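Side-chain contacts in transcriptional regulator, TetR family (Thermus thermophilus, PDB 3VPR), which represses transcription, probably by binding regulatory DNA through an N-terminal helix-turn-helix motif, as other members of its family do: residues D74-L79 against L180-L185; R81-H86 against A176-I181; R88-N93 against N156-W161; R160-R163 against R169-E172. All blocks are in the same frame, centred on the assembly; numbering follows the deposited sequence.

Contact 1. Residues D74-L79 against L180-L185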
loop_
_atom_site.group_PDB
_atom_site.type_symbol
_atom_site.label_atom_id
_atom_site.label_comp_id
_atom_site.label_asym_id
_atom_site.label_seq_id
_atom_site.Cartn_x
_atom_site.Cartn_y
_atom_site.Cartn_z
ATOM N N ASP A 74 -23.502 11.150 -14.027
ATOM C CA ASP A 74 -23.775 9.866 -13.376
ATOM C C ASP A 74 -22.666 9.451 -12.390
ATOM O O ASP A 74 -21.566 9.074 -12.794
ATOM C CB ASP A 74 -23.974 8.780 -14.447
ATOM C CG ASP A 74 -24.126 7.386 -13.859
ATOM O OD1 ASP A 74 -24.449 7.263 -12.659
ATOM O OD2 ASP A 74 -23.935 6.404 -14.606
ATOM N N PRO A 75 -22.956 9.517 -11.079
ATOM C CA PRO A 75 -22.004 9.155 -10.017
ATOM C C PRO A 75 -21.306 7.809 -10.226
ATOM O O PRO A 75 -20.146 7.651 -9.856
ATOM C CB PRO A 75 -22.869 9.162 -8.758
ATOM C CG PRO A 75 -23.914 10.207 -9.077
ATOM C CD PRO A 75 -24.265 9.885 -10.506
ATOM N N LYS A 76 -22.009 6.843 -10.813
ATOM C CA LYS A 76 -21.422 5.528 -11.059
ATOM C C LYS A 76 -20.348 5.598 -12.130
ATOM O O LYS A 76 -19.295 4.964 -12.017
ATOM C CB LYS A 76 -22.491 4.522 -11.489
ATOM C CG LYS A 76 -23.545 4.213 -10.430
ATOM C CD LYS A 76 -24.396 3.012 -10.835
ATOM C CE LYS A 76 -25.053 3.221 -12.198
ATOM N NZ LYS A 76 -25.719 1.983 -12.711
ATOM N N GLU A 77 -20.629 6.368 -13.173
ATOM C CA GLU A 77 -19.709 6.540 -14.289
ATOM C C GLU A 77 -18.555 7.461 -13.877
ATOM O O GLU A 77 -17.432 7.324 -14.355
ATOM C CB GLU A 77 -20.472 7.126 -15.479
ATOM C CG GLU A 77 -19.721 7.100 -16.791
ATOM C CD GLU A 77 -19.242 5.709 -17.155
ATOM O OE1 GLU A 77 -20.015 4.746 -16.976
ATOM O OE2 GLU A 77 -18.093 5.582 -17.631
ATOM N N ALA A 78 -18.846 8.399 -12.979
ATOM C CA ALA A 78 -17.837 9.324 -12.496
ATOM C C ALA A 78 -16.812 8.559 -11.655
ATOM O O ALA A 78 -15.611 8.844 -11.694
ATOM C CB ALA A 78 -18.494 10.415 -11.656
ATOM N N LEU A 79 -17.290 7.583 -10.893
ATOM C CA LEU A 79 -16.393 6.800 -10.056
ATOM C C LEU A 79 -15.504 5.933 -10.937
ATOM O O LEU A 79 -14.310 5.814 -10.687
ATOM C CB LEU A 79 -17.190 5.921 -9.089
ATOM C CG LEU A 79 -16.342 4.983 -8.213
ATOM C CD1 LEU A 79 -15.451 5.806 -7.291
ATOM C CD2 LEU A 79 -17.250 4.063 -7.403
ATOM N N LEU A 180 -16.454 -4.507 -9.041
ATOM C CA LEU A 180 -16.487 -5.159 -7.732
ATOM C C LEU A 180 -16.980 -4.243 -6.622
ATOM O O LEU A 180 -17.844 -4.624 -5.844
ATOM C CB LEU A 180 -15.095 -5.696 -7.372
ATOM C CG LEU A 180 -14.966 -6.409 -6.023
ATOM C CD1 LEU A 180 -15.956 -7.575 -5.946
ATOM C CD2 LEU A 180 -13.539 -6.914 -5.850
ATOM N N ILE A 181 -16.441 -3.032 -6.555
ATOM C CA ILE A 181 -16.821 -2.101 -5.501
ATOM C C ILE A 181 -18.230 -1.551 -5.702
ATOM O O ILE A 181 -18.943 -1.281 -4.736
ATOM C CB ILE A 181 -15.796 -0.918 -5.393
ATOM C CG1 ILE A 181 -16.016 -0.144 -4.091
ATOM C CG2 ILE A 181 -15.946 0.039 -6.573
ATOM C CD1 ILE A 181 -15.711 -0.945 -2.853
ATOM N N LEU A 182 -18.643 -1.394 -6.953
ATOM C CA LEU A 182 -19.982 -0.871 -7.213
ATOM C C LEU A 182 -21.087 -1.880 -6.893
ATOM O O LEU A 182 -22.030 -1.564 -6.180
ATOM C CB LEU A 182 -20.111 -0.443 -8.676
ATOM C CG LEU A 182 -21.480 0.066 -9.125
ATOM C CD1 LEU A 182 -21.810 1.368 -8.419
ATOM C CD2 LEU A 182 -21.471 0.279 -10.642
ATOM N N ARG A 183 -20.949 -3.096 -7.411
ATOM C CA ARG A 183 -21.960 -4.138 -7.227
ATOM C C ARG A 183 -21.787 -5.050 -6.004
ATOM O O ARG A 183 -22.777 -5.563 -5.467
ATOM C CB ARG A 183 -22.033 -4.987 -8.501
ATOM C CG ARG A 183 -22.267 -4.153 -9.765
ATOM C CD ARG A 183 -22.073 -4.972 -11.038
ATOM N NE ARG A 183 -22.975 -6.122 -11.100
ATOM C CZ ARG A 183 -23.022 -6.988 -12.109
ATOM N NH1 ARG A 183 -22.218 -6.838 -13.157
ATOM N NH2 ARG A 183 -23.869 -8.012 -12.063
ATOM N N GLY A 184 -20.550 -5.261 -5.566
ATOM C CA GLY A 184 -20.334 -6.108 -4.403
ATOM C C GLY A 184 -20.086 -7.554 -4.779
ATOM O O GLY A 184 -20.252 -7.939 -5.948
ATOM N N LEU A 185 -19.685 -8.357 -3.799
ATOM C CA LEU A 185 -19.407 -9.777 -4.035
ATOM C C LEU A 185 -20.649 -10.646 -3.962
ATOM O O LEU A 185 -20.757 -11.648 -4.664
ATOM C CB LEU A 185 -18.407 -10.323 -3.010
ATOM C CG LEU A 185 -16.914 -10.144 -3.248
ATOM C CD1 LEU A 185 -16.165 -10.656 -2.025
ATOM C CD2 LEU A 185 -16.489 -10.900 -4.511
#
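Lys76 lays the apolar part of its side chain on the methyl groups of Leu182, at the N-terminal start of helix 75-92 and the C-terminal end of helix 170-183. Lys76 CG and Leu182 CD1 are 3.9 Å apart, and Lys76 CD lies 4.0 Å from Leu182 CD2, so the fork of the leucine receives two methylenes that run across it at about a right angle. This is the close part of the contact. Deeper in, Leu79 CD2 approaches Ile181 CG2 at a looser 4.3 Å, a touch between buried residues whose branched methyls can meet without polar groups. The outer side is different. The lysine chain bends at its third torsion (chi3 -56°), and its ammonium end has a long, weak ion pair with Glu186 of the second subunit. Lysine therefore suits a border position, greasy at its stem and charged at its tip. Asp74 N-caps the helix: its OD1 accepts from Lys76 N at 3.1 Å, the N-H lying well above the carboxylate plane. Leu79 also packs on Leu126 and Leu130 of helix 109-135 and on Leu185 of the second subunit, while Lys76 and Leu182 both touch Phe139 in the loop after helix 109-135.

Contact 2. Residues R81-H86 against A176-I181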
loop_
_atom_site.group_PDB
_atom_site.type_symbol
_atom_site.label_atom_id
_atom_site.label_comp_id
_atom_site.label_asym_id
_atom_site.label_seq_id
_atom_site.Cartn_x
_atom_site.Cartn_y
_atom_site.Cartn_z
ATOM N N ARG A 81 -14.544 6.434 -14.099
ATOM C CA ARG A 81 -13.569 7.240 -14.809
ATOM C C ARG A 81 -12.467 7.654 -13.851
ATOM O O ARG A 81 -11.298 7.625 -14.193
ATOM C CB ARG A 81 -14.240 8.464 -15.423
ATOM C CG ARG A 81 -15.421 8.102 -16.311
ATOM C CD ARG A 81 -15.564 9.075 -17.459
ATOM N NE ARG A 81 -14.493 8.883 -18.430
ATOM C CZ ARG A 81 -14.009 9.844 -19.208
ATOM N NH1 ARG A 81 -14.497 11.077 -19.132
ATOM N NH2 ARG A 81 -13.028 9.571 -20.061
ATOM N N PHE A 82 -12.831 8.035 -12.637
ATOM C CA PHE A 82 -11.816 8.415 -11.680
ATOM C C PHE A 82 -10.822 7.257 -11.482
ATOM O O PHE A 82 -9.608 7.436 -11.599
ATOM C CB PHE A 82 -12.462 8.777 -10.353
ATOM C CG PHE A 82 -11.482 9.192 -9.287
ATOM C CD1 PHE A 82 -10.759 8.242 -8.569
ATOM C CD2 PHE A 82 -11.304 10.541 -8.982
ATOM C CE1 PHE A 82 -9.875 8.636 -7.551
ATOM C CE2 PHE A 82 -10.432 10.935 -7.977
ATOM C CZ PHE A 82 -9.717 9.987 -7.258
HETATM N N MSE A 83 -11.344 6.062 -11.213
HETATM C CA MSE A 83 -10.492 4.905 -10.969
HETATM C C MSE A 83 -9.615 4.534 -12.164
HETATM O O MSE A 83 -8.426 4.242 -11.997
HETATM C CB MSE A 83 -11.350 3.715 -10.532
HETATM C CG MSE A 83 -12.067 3.952 -9.209
HETATM SE SE MSE A 83 -13.304 2.530 -8.701
HETATM C CE MSE A 83 -11.982 1.158 -8.221
ATOM N N GLU A 84 -10.189 4.559 -13.362
ATOM C CA GLU A 84 -9.428 4.226 -14.563
ATOM C C GLU A 84 -8.378 5.272 -14.929
ATOM O O GLU A 84 -7.263 4.923 -15.308
ATOM C CB GLU A 84 -10.374 3.986 -15.741
ATOM C CG GLU A 84 -11.123 2.667 -15.612
ATOM C CD GLU A 84 -11.935 2.312 -16.840
ATOM O OE1 GLU A 84 -11.367 2.293 -17.951
ATOM O OE2 GLU A 84 -13.141 2.041 -16.692
ATOM N N ALA A 85 -8.730 6.550 -14.816
ATOM C CA ALA A 85 -7.790 7.619 -15.118
ATOM C C ALA A 85 -6.626 7.522 -14.130
ATOM O O ALA A 85 -5.474 7.685 -14.508
ATOM C CB ALA A 85 -8.486 8.992 -14.998
ATOM N N HIS A 86 -6.935 7.245 -12.863
ATOM C CA HIS A 86 -5.906 7.116 -11.830
ATOM C C HIS A 86 -4.921 6.010 -12.201
ATOM O O HIS A 86 -3.719 6.233 -12.237
ATOM C CB HIS A 86 -6.563 6.805 -10.479
ATOM C CG HIS A 86 -5.594 6.601 -9.353
ATOM N ND1 HIS A 86 -5.618 7.366 -8.205
ATOM C CD2 HIS A 86 -4.592 5.706 -9.189
ATOM C CE1 HIS A 86 -4.670 6.950 -7.384
ATOM N NE2 HIS A 86 -4.034 5.945 -7.957
ATOM N N ALA A 176 -12.239 -3.743 -13.381
ATOM C CA ALA A 176 -12.744 -4.902 -12.656
ATOM C C ALA A 176 -12.959 -4.507 -11.193
ATOM O O ALA A 176 -13.908 -4.965 -10.557
ATOM C CB ALA A 176 -11.765 -6.063 -12.758
ATOM N N TYR A 177 -12.084 -3.646 -10.665
ATOM C CA TYR A 177 -12.223 -3.184 -9.280
ATOM C C TYR A 177 -13.485 -2.333 -9.152
ATOM O O TYR A 177 -14.198 -2.393 -8.141
ATOM C CB TYR A 177 -11.016 -2.342 -8.844
ATOM C CG TYR A 177 -9.776 -3.125 -8.468
ATOM C CD1 TYR A 177 -9.861 -4.432 -7.993
ATOM C CD2 TYR A 177 -8.524 -2.530 -8.518
ATOM C CE1 TYR A 177 -8.726 -5.118 -7.572
ATOM C CE2 TYR A 177 -7.385 -3.203 -8.099
ATOM C CZ TYR A 177 -7.492 -4.494 -7.624
ATOM O OH TYR A 177 -6.365 -5.134 -7.159
ATOM N N HIS A 178 -13.767 -1.542 -10.185
ATOM C CA HIS A 178 -14.948 -0.685 -10.158
ATOM C C HIS A 178 -16.219 -1.516 -10.118
ATOM O O HIS A 178 -17.149 -1.220 -9.354
ATOM C CB HIS A 178 -14.975 0.254 -11.367
ATOM C CG HIS A 178 -16.258 1.010 -11.499
ATOM N ND1 HIS A 178 -17.303 0.568 -12.279
ATOM C CD2 HIS A 178 -16.690 2.144 -10.897
ATOM C CE1 HIS A 178 -18.324 1.397 -12.154
ATOM N NE2 HIS A 178 -17.980 2.361 -11.319
ATOM N N ASP A 179 -16.254 -2.553 -10.951
ATOM C CA ASP A 179 -17.406 -3.443 -10.992
ATOM C C ASP A 179 -17.571 -4.079 -9.617
ATOM O O ASP A 179 -18.684 -4.165 -9.080
ATOM C CB ASP A 179 -17.208 -4.549 -12.037
ATOM C CG ASP A 179 -18.232 -5.675 -11.886
ATOM O OD1 ASP A 179 -19.415 -5.474 -12.221
ATOM O OD2 ASP A 179 -17.858 -6.765 -11.406
ATOM N N LEU A 180 -16.454 -4.507 -9.041
ATOM C CA LEU A 180 -16.487 -5.159 -7.732
ATOM C C LEU A 180 -16.980 -4.243 -6.622
ATOM O O LEU A 180 -17.844 -4.624 -5.844
ATOM C CB LEU A 180 -15.095 -5.696 -7.372
ATOM C CG LEU A 180 -14.966 -6.409 -6.023
ATOM C CD1 LEU A 180 -15.956 -7.575 -5.946
ATOM C CD2 LEU A 180 -13.539 -6.914 -5.850
ATOM N N ILE A 181 -16.441 -3.032 -6.555
ATOM C CA ILE A 181 -16.821 -2.101 -5.501
ATOM C C ILE A 181 -18.230 -1.551 -5.702
ATOM O O ILE A 181 -18.943 -1.281 -4.736
ATOM C CB ILE A 181 -15.796 -0.918 -5.393
ATOM C CG1 ILE A 181 -16.016 -0.144 -4.091
ATOM C CG2 ILE A 181 -15.946 0.039 -6.573
ATOM C CD1 ILE A 181 -15.711 -0.945 -2.853
#
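Met83, present as selenomethionine, is the side chain that bridges from helix 75-92 to Tyr177, His178 and Ile181 on helix 170-183. Its CB points toward the facing helix, and CB and CG serve as the stem, carrying the heavy atom across the gap: with CG anti to the carbonyl carbon (chi1 -64°) and the next torsion extended, the selenium arrives at the facing backbone. There Met83 SE rests 3.9 Å from His178 CB and 4.2 Å from Ile181 CG2. Met83 SE also meets the His178 ring at its edge rather than over a face, 5.1 Å from the ring centroid and nearly in the ring plane. A bend at chi3 then turns Met83 CE to Tyr177, where it comes to 3.7 Å from Tyr177 CB, with His178 N 3.8 Å from the same methyl. A long, flexible, unbranched chain suits this spot, since it can fill a gap between axes that approach to 9.8 Å at an antiparallel 151°. The polar end of His178 is engaged by Lys76, whose carbonyl O accepts from NE2. Helix 144-161 closes the neighbourhood, with Val151 against Met83 and Met154 against Ile181, while helix 47-70 flanks Phe82 and His86.

Contact 3. Residues R88-N93 against N156-W161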
loop_
_atom_site.group_PDB
_atom_site.type_symbol
_atom_site.label_atom_id
_atom_site.label_comp_id
_atom_site.label_asym_id
_atom_site.label_seq_id
_atom_site.Cartn_x
_atom_site.Cartn_y
_atom_site.Cartn_z
ATOM N N ARG A 88 -4.484 4.498 -15.128
ATOM C CA ARG A 88 -3.801 4.724 -16.394
ATOM C C ARG A 88 -2.629 5.673 -16.176
ATOM O O ARG A 88 -1.516 5.412 -16.627
ATOM C CB ARG A 88 -4.751 5.309 -17.438
ATOM C CG ARG A 88 -4.017 5.833 -18.662
ATOM C CD ARG A 88 -4.950 6.215 -19.793
ATOM N NE ARG A 88 -5.295 5.065 -20.617
ATOM C CZ ARG A 88 -5.911 5.135 -21.792
ATOM N NH1 ARG A 88 -6.260 6.311 -22.303
ATOM N NH2 ARG A 88 -6.178 4.023 -22.458
ATOM N N TYR A 89 -2.876 6.773 -15.475
ATOM C CA TYR A 89 -1.817 7.732 -15.210
ATOM C C TYR A 89 -0.691 7.049 -14.436
ATOM O O TYR A 89 0.483 7.230 -14.735
ATOM C CB TYR A 89 -2.347 8.904 -14.393
ATOM C CG TYR A 89 -1.339 10.011 -14.258
ATOM C CD1 TYR A 89 -1.157 10.933 -15.282
ATOM C CD2 TYR A 89 -0.544 10.121 -13.121
ATOM C CE1 TYR A 89 -0.210 11.939 -15.187
ATOM C CE2 TYR A 89 0.409 11.129 -13.009
ATOM C CZ TYR A 89 0.573 12.035 -14.049
ATOM O OH TYR A 89 1.520 13.034 -13.961
ATOM N N PHE A 90 -1.056 6.266 -13.428
ATOM C CA PHE A 90 -0.066 5.562 -12.624
ATOM C C PHE A 90 0.864 4.723 -13.503
ATOM O O PHE A 90 2.085 4.788 -13.369
ATOM C CB PHE A 90 -0.768 4.663 -11.603
ATOM C CG PHE A 90 0.036 3.457 -11.205
ATOM C CD1 PHE A 90 1.179 3.596 -10.422
ATOM C CD2 PHE A 90 -0.345 2.175 -11.627
ATOM C CE1 PHE A 90 1.943 2.471 -10.052
ATOM C CE2 PHE A 90 0.410 1.041 -11.266
ATOM C CZ PHE A 90 1.556 1.191 -10.478
ATOM N N GLU A 91 0.278 3.952 -14.412
ATOM C CA GLU A 91 1.048 3.090 -15.293
ATOM C C GLU A 91 1.921 3.809 -16.322
ATOM O O GLU A 91 2.998 3.327 -16.656
ATOM C CB GLU A 91 0.117 2.113 -16.018
ATOM C CG GLU A 91 0.802 1.343 -17.149
ATOM C CD GLU A 91 0.005 0.137 -17.609
ATOM O OE1 GLU A 91 -1.218 0.279 -17.846
ATOM O OE2 GLU A 91 0.605 -0.953 -17.740
ATOM N N GLU A 92 1.458 4.943 -16.836
ATOM C CA GLU A 92 2.228 5.682 -17.834
ATOM C C GLU A 92 3.398 6.423 -17.185
ATOM O O GLU A 92 4.401 6.713 -17.836
ATOM C CB GLU A 92 1.338 6.699 -18.550
ATOM C CG GLU A 92 0.078 6.121 -19.163
ATOM C CD GLU A 92 -0.828 7.201 -19.718
ATOM O OE1 GLU A 92 -1.122 8.161 -18.975
ATOM O OE2 GLU A 92 -1.247 7.091 -20.890
ATOM N N ASN A 93 3.266 6.725 -15.898
ATOM C CA ASN A 93 4.300 7.457 -15.171
ATOM C C ASN A 93 4.801 6.624 -13.988
ATOM O O ASN A 93 5.112 7.153 -12.919
ATOM C CB ASN A 93 3.700 8.781 -14.686
ATOM C CG ASN A 93 3.139 9.612 -15.830
ATOM O OD1 ASN A 93 3.889 10.244 -16.566
ATOM N ND2 ASN A 93 1.821 9.594 -15.998
ATOM N N ASN A 156 -3.852 2.514 -5.197
ATOM C CA ASN A 156 -2.467 2.741 -4.765
ATOM C C ASN A 156 -1.672 1.484 -4.428
ATOM O O ASN A 156 -0.473 1.436 -4.689
ATOM C CB ASN A 156 -2.409 3.720 -3.584
ATOM C CG ASN A 156 -2.881 5.115 -3.963
ATOM O OD1 ASN A 156 -2.870 5.470 -5.138
ATOM N ND2 ASN A 156 -3.290 5.913 -2.970
ATOM N N TRP A 157 -2.314 0.468 -3.855
ATOM C CA TRP A 157 -1.589 -0.760 -3.545
ATOM C C TRP A 157 -1.009 -1.356 -4.828
ATOM O O TRP A 157 -0.045 -2.111 -4.773
ATOM C CB TRP A 157 -2.499 -1.790 -2.874
ATOM C CG TRP A 157 -1.765 -3.004 -2.323
ATOM C CD1 TRP A 157 -2.015 -4.323 -2.612
ATOM C CD2 TRP A 157 -0.727 -3.005 -1.335
ATOM N NE1 TRP A 157 -1.200 -5.137 -1.863
ATOM C CE2 TRP A 157 -0.400 -4.356 -1.073
ATOM C CE3 TRP A 157 -0.041 -1.997 -0.647
ATOM C CZ2 TRP A 157 0.581 -4.723 -0.145
ATOM C CZ3 TRP A 157 0.938 -2.362 0.279
ATOM C CH2 TRP A 157 1.239 -3.715 0.517
HETATM N N MSE A 158 -1.584 -1.016 -5.980
HETATM C CA MSE A 158 -1.077 -1.514 -7.262
HETATM C C MSE A 158 0.412 -1.188 -7.443
HETATM O O MSE A 158 1.138 -1.899 -8.147
HETATM C CB MSE A 158 -1.859 -0.908 -8.434
HETATM C CG MSE A 158 -3.200 -1.568 -8.749
HETATM SE SE MSE A 158 -4.086 -0.761 -10.309
HETATM C CE MSE A 158 -3.020 -1.565 -11.702
ATOM N N ILE A 159 0.854 -0.103 -6.810
ATOM C CA ILE A 159 2.249 0.337 -6.872
ATOM C C ILE A 159 3.199 -0.747 -6.353
ATOM O O ILE A 159 4.400 -0.704 -6.612
ATOM C CB ILE A 159 2.457 1.640 -6.032
ATOM C CG1 ILE A 159 1.612 2.779 -6.623
ATOM C CG2 ILE A 159 3.942 2.033 -5.999
ATOM C CD1 ILE A 159 1.517 4.022 -5.734
ATOM N N ARG A 160 2.654 -1.726 -5.637
ATOM C CA ARG A 160 3.459 -2.801 -5.072
ATOM C C ARG A 160 3.396 -4.124 -5.820
ATOM O O ARG A 160 4.330 -4.922 -5.741
ATOM C CB ARG A 160 3.061 -3.040 -3.613
ATOM C CG ARG A 160 3.602 -2.007 -2.637
ATOM C CD ARG A 160 5.120 -2.077 -2.574
ATOM N NE ARG A 160 5.678 -1.295 -1.474
ATOM C CZ ARG A 160 5.385 -1.484 -0.191
ATOM N NH1 ARG A 160 4.525 -2.431 0.176
ATOM N NH2 ARG A 160 5.966 -0.732 0.733
ATOM N N TRP A 161 2.307 -4.369 -6.539
ATOM C CA TRP A 161 2.182 -5.631 -7.256
ATOM C C TRP A 161 2.044 -5.533 -8.771
ATOM O O TRP A 161 2.223 -6.532 -9.467
ATOM C CB TRP A 161 1.007 -6.449 -6.712
ATOM C CG TRP A 161 -0.358 -5.824 -6.928
ATOM C CD1 TRP A 161 -1.024 -4.992 -6.072
ATOM C CD2 TRP A 161 -1.225 -6.015 -8.058
ATOM N NE1 TRP A 161 -2.249 -4.661 -6.596
ATOM C CE2 TRP A 161 -2.398 -5.272 -7.814
ATOM C CE3 TRP A 161 -1.123 -6.741 -9.253
ATOM C CZ2 TRP A 161 -3.466 -5.239 -8.719
ATOM C CZ3 TRP A 161 -2.189 -6.708 -10.154
ATOM C CH2 TRP A 161 -3.342 -5.961 -9.881
#
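Phe90 reaches from helix 75-92 to Met158 and Ile159 on the last turns of helix 144-161, and apolar packing carries the contact. The tightest touch is Phe90 CE1 on Ile159 CG1, at 3.5 Å. Farther round the ring, Phe90 CE2 lies 4.1 Å from Met158 CB, so the phenyl group straddles two successive residues and meets both side chains obliquely. Its CG swings well away from the backbone N (chi1 152°), which sends the ring outward to the facing helix. The second kind of contact is with backbone: Phe90 CZ lies 3.8 Å from Ile159 CA and 3.9 Å from Met158 O. Replacing Phe90 with an alanine would probably leave Ile159 CG1 and Met158 CB without their aromatic partner and open a gap between the helices. No hydrogen bond crosses between the segments; within 88-93, Asn93 ND2 donates to Tyr89 O at 3.0 Å, and this carbonyl also accepts from Asn93 N on the opposite face of its plane. Asn93 ND2 sits 3.1 Å above the centre of the Tyr89 ring, so an asparagine suits the helix end by bonding backward while its amide lies over the ring. Across these two segments the contact is thus apolar, resting on shape and van der Waals contact, consistent with the large flat ring of Phe90 and the aliphatic surface it faces.

Contact 4. Residues R160-R163 against R169-E172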
loop_
_atom_site.group_PDB
_atom_site.type_symbol
_atom_site.label_atom_id
_atom_site.label_comp_id
_atom_site.label_asym_id
_atom_site.label_seq_id
_atom_site.Cartn_x
_atom_site.Cartn_y
_atom_site.Cartn_z
ATOM N N ARG A 160 2.654 -1.726 -5.637
ATOM C CA ARG A 160 3.459 -2.801 -5.072
ATOM C C ARG A 160 3.396 -4.124 -5.820
ATOM O O ARG A 160 4.330 -4.922 -5.741
ATOM C CB ARG A 160 3.061 -3.040 -3.613
ATOM C CG ARG A 160 3.602 -2.007 -2.637
ATOM C CD ARG A 160 5.120 -2.077 -2.574
ATOM N NE ARG A 160 5.678 -1.295 -1.474
ATOM C CZ ARG A 160 5.385 -1.484 -0.191
ATOM N NH1 ARG A 160 4.525 -2.431 0.176
ATOM N NH2 ARG A 160 5.966 -0.732 0.733
ATOM N N TRP A 161 2.307 -4.369 -6.539
ATOM C CA TRP A 161 2.182 -5.631 -7.256
ATOM C C TRP A 161 2.044 -5.533 -8.771
ATOM O O TRP A 161 2.223 -6.532 -9.467
ATOM C CB TRP A 161 1.007 -6.449 -6.712
ATOM C CG TRP A 161 -0.358 -5.824 -6.928
ATOM C CD1 TRP A 161 -1.024 -4.992 -6.072
ATOM C CD2 TRP A 161 -1.225 -6.015 -8.058
ATOM N NE1 TRP A 161 -2.249 -4.661 -6.596
ATOM C CE2 TRP A 161 -2.398 -5.272 -7.814
ATOM C CE3 TRP A 161 -1.123 -6.741 -9.253
ATOM C CZ2 TRP A 161 -3.466 -5.239 -8.719
ATOM C CZ3 TRP A 161 -2.189 -6.708 -10.154
ATOM C CH2 TRP A 161 -3.342 -5.961 -9.881
ATOM N N PHE A 162 1.723 -4.350 -9.292
ATOM C CA PHE A 162 1.570 -4.229 -10.737
ATOM C C PHE A 162 2.901 -4.284 -11.456
ATOM O O PHE A 162 3.816 -3.512 -11.162
ATOM C CB PHE A 162 0.869 -2.932 -11.134
ATOM C CG PHE A 162 0.618 -2.824 -12.617
ATOM C CD1 PHE A 162 -0.359 -3.604 -13.225
ATOM C CD2 PHE A 162 1.374 -1.962 -13.405
ATOM C CE1 PHE A 162 -0.585 -3.527 -14.601
ATOM C CE2 PHE A 162 1.157 -1.879 -14.782
ATOM C CZ PHE A 162 0.171 -2.665 -15.381
ATOM N N ARG A 163 2.995 -5.196 -12.414
ATOM C CA ARG A 163 4.215 -5.355 -13.182
ATOM C C ARG A 163 4.107 -4.651 -14.527
ATOM O O ARG A 163 3.281 -5.016 -15.363
ATOM C CB ARG A 163 4.516 -6.843 -13.393
ATOM N N ARG A 169 -3.355 -4.773 -18.164
ATOM C CA ARG A 169 -3.537 -3.331 -18.260
ATOM C C ARG A 169 -4.055 -2.770 -16.937
ATOM O O ARG A 169 -5.117 -3.166 -16.462
ATOM C CB ARG A 169 -4.517 -3.014 -19.390
ATOM C CG ARG A 169 -4.524 -1.559 -19.831
ATOM C CD ARG A 169 -5.577 -1.327 -20.908
ATOM N NE ARG A 169 -5.485 0.003 -21.504
ATOM C CZ ARG A 169 -4.476 0.413 -22.263
ATOM N NH1 ARG A 169 -3.464 -0.404 -22.526
ATOM N NH2 ARG A 169 -4.476 1.643 -22.760
ATOM N N ALA A 170 -3.295 -1.850 -16.348
ATOM C CA ALA A 170 -3.667 -1.241 -15.075
ATOM C C ALA A 170 -5.091 -0.701 -15.096
ATOM O O ALA A 170 -5.827 -0.808 -14.116
ATOM C CB ALA A 170 -2.703 -0.132 -14.733
ATOM N N GLU A 171 -5.478 -0.123 -16.221
ATOM C CA GLU A 171 -6.811 0.430 -16.362
ATOM C C GLU A 171 -7.901 -0.650 -16.409
ATOM O O GLU A 171 -9.021 -0.426 -15.938
ATOM C CB GLU A 171 -6.848 1.305 -17.612
ATOM C CG GLU A 171 -8.226 1.654 -18.122
ATOM C CD GLU A 171 -8.174 2.793 -19.114
ATOM O OE1 GLU A 171 -7.269 2.781 -19.978
ATOM O OE2 GLU A 171 -9.035 3.696 -19.032
ATOM N N GLU A 172 -7.589 -1.813 -16.979
ATOM C CA GLU A 172 -8.577 -2.891 -17.045
ATOM C C GLU A 172 -8.769 -3.453 -15.647
ATOM O O GLU A 172 -9.882 -3.764 -15.238
ATOM C CB GLU A 172 -8.128 -3.983 -18.021
ATOM C CG GLU A 172 -8.268 -3.580 -19.493
ATOM C CD GLU A 172 -9.722 -3.368 -19.916
ATOM O OE1 GLU A 172 -10.460 -4.369 -20.035
ATOM O OE2 GLU A 172 -10.129 -2.202 -20.127
#
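The connection between helix 144-161 and helix 170-183 is closed at its base by Phe162, whose ring packs on Ala170 in the first turn of the second helix. Ala170 CB lies over one face of the Phe162 ring, offset toward the rim, in a CH-pi contact 4.1 Å from the centroid and 20° off the normal. Phe162 CE1 meets the backbone as well, 3.6 Å from Ala170 N. A trans first torsion (chi1 -176°) carries the ring toward this helix start, and alanine suits the place because its single methyl lets the ring come close to the peptide. A serine in place of Phe162 would probably strip that methyl of its aromatic cover and leave the helix start less firmly packed against the connection. Arg169, at the N-cap position, contributes a long salt bridge from Arg169 NE to Glu171 OE1, 3.6 Å. Helix 75-92 lies alongside: Glu91 makes a weak hydrogen bond to Ala170 N and Arg88 a salt bridge to Glu171, while Trp161 reaches Val173 and Tyr177 farther along helix 170-183.

Overall arrangement
The four contacts tie three helices together in the C-terminal domain: contacts 1 and 2 join helices 75-92 and 170-183, contact 3 joins 75-92 to 144-161, and contact 4 closes the turn from 144-161 to 170-183, nested inside the loops closed by contacts 1 and 2. The centres of contacts 1 and 2 are about 8 Å apart, those of 2 and 3 about 13 Å, and those of 3 and 4 about 6 Å. The centres of contacts 1 and 3 are about 20 Å apart, their nearest atoms about 11 Å. All four contacts have residues near the second subunit, contact 4 through Arg160 and Trp161, so the packing forms part of the dimer region rather than the predicted DNA-binding motif.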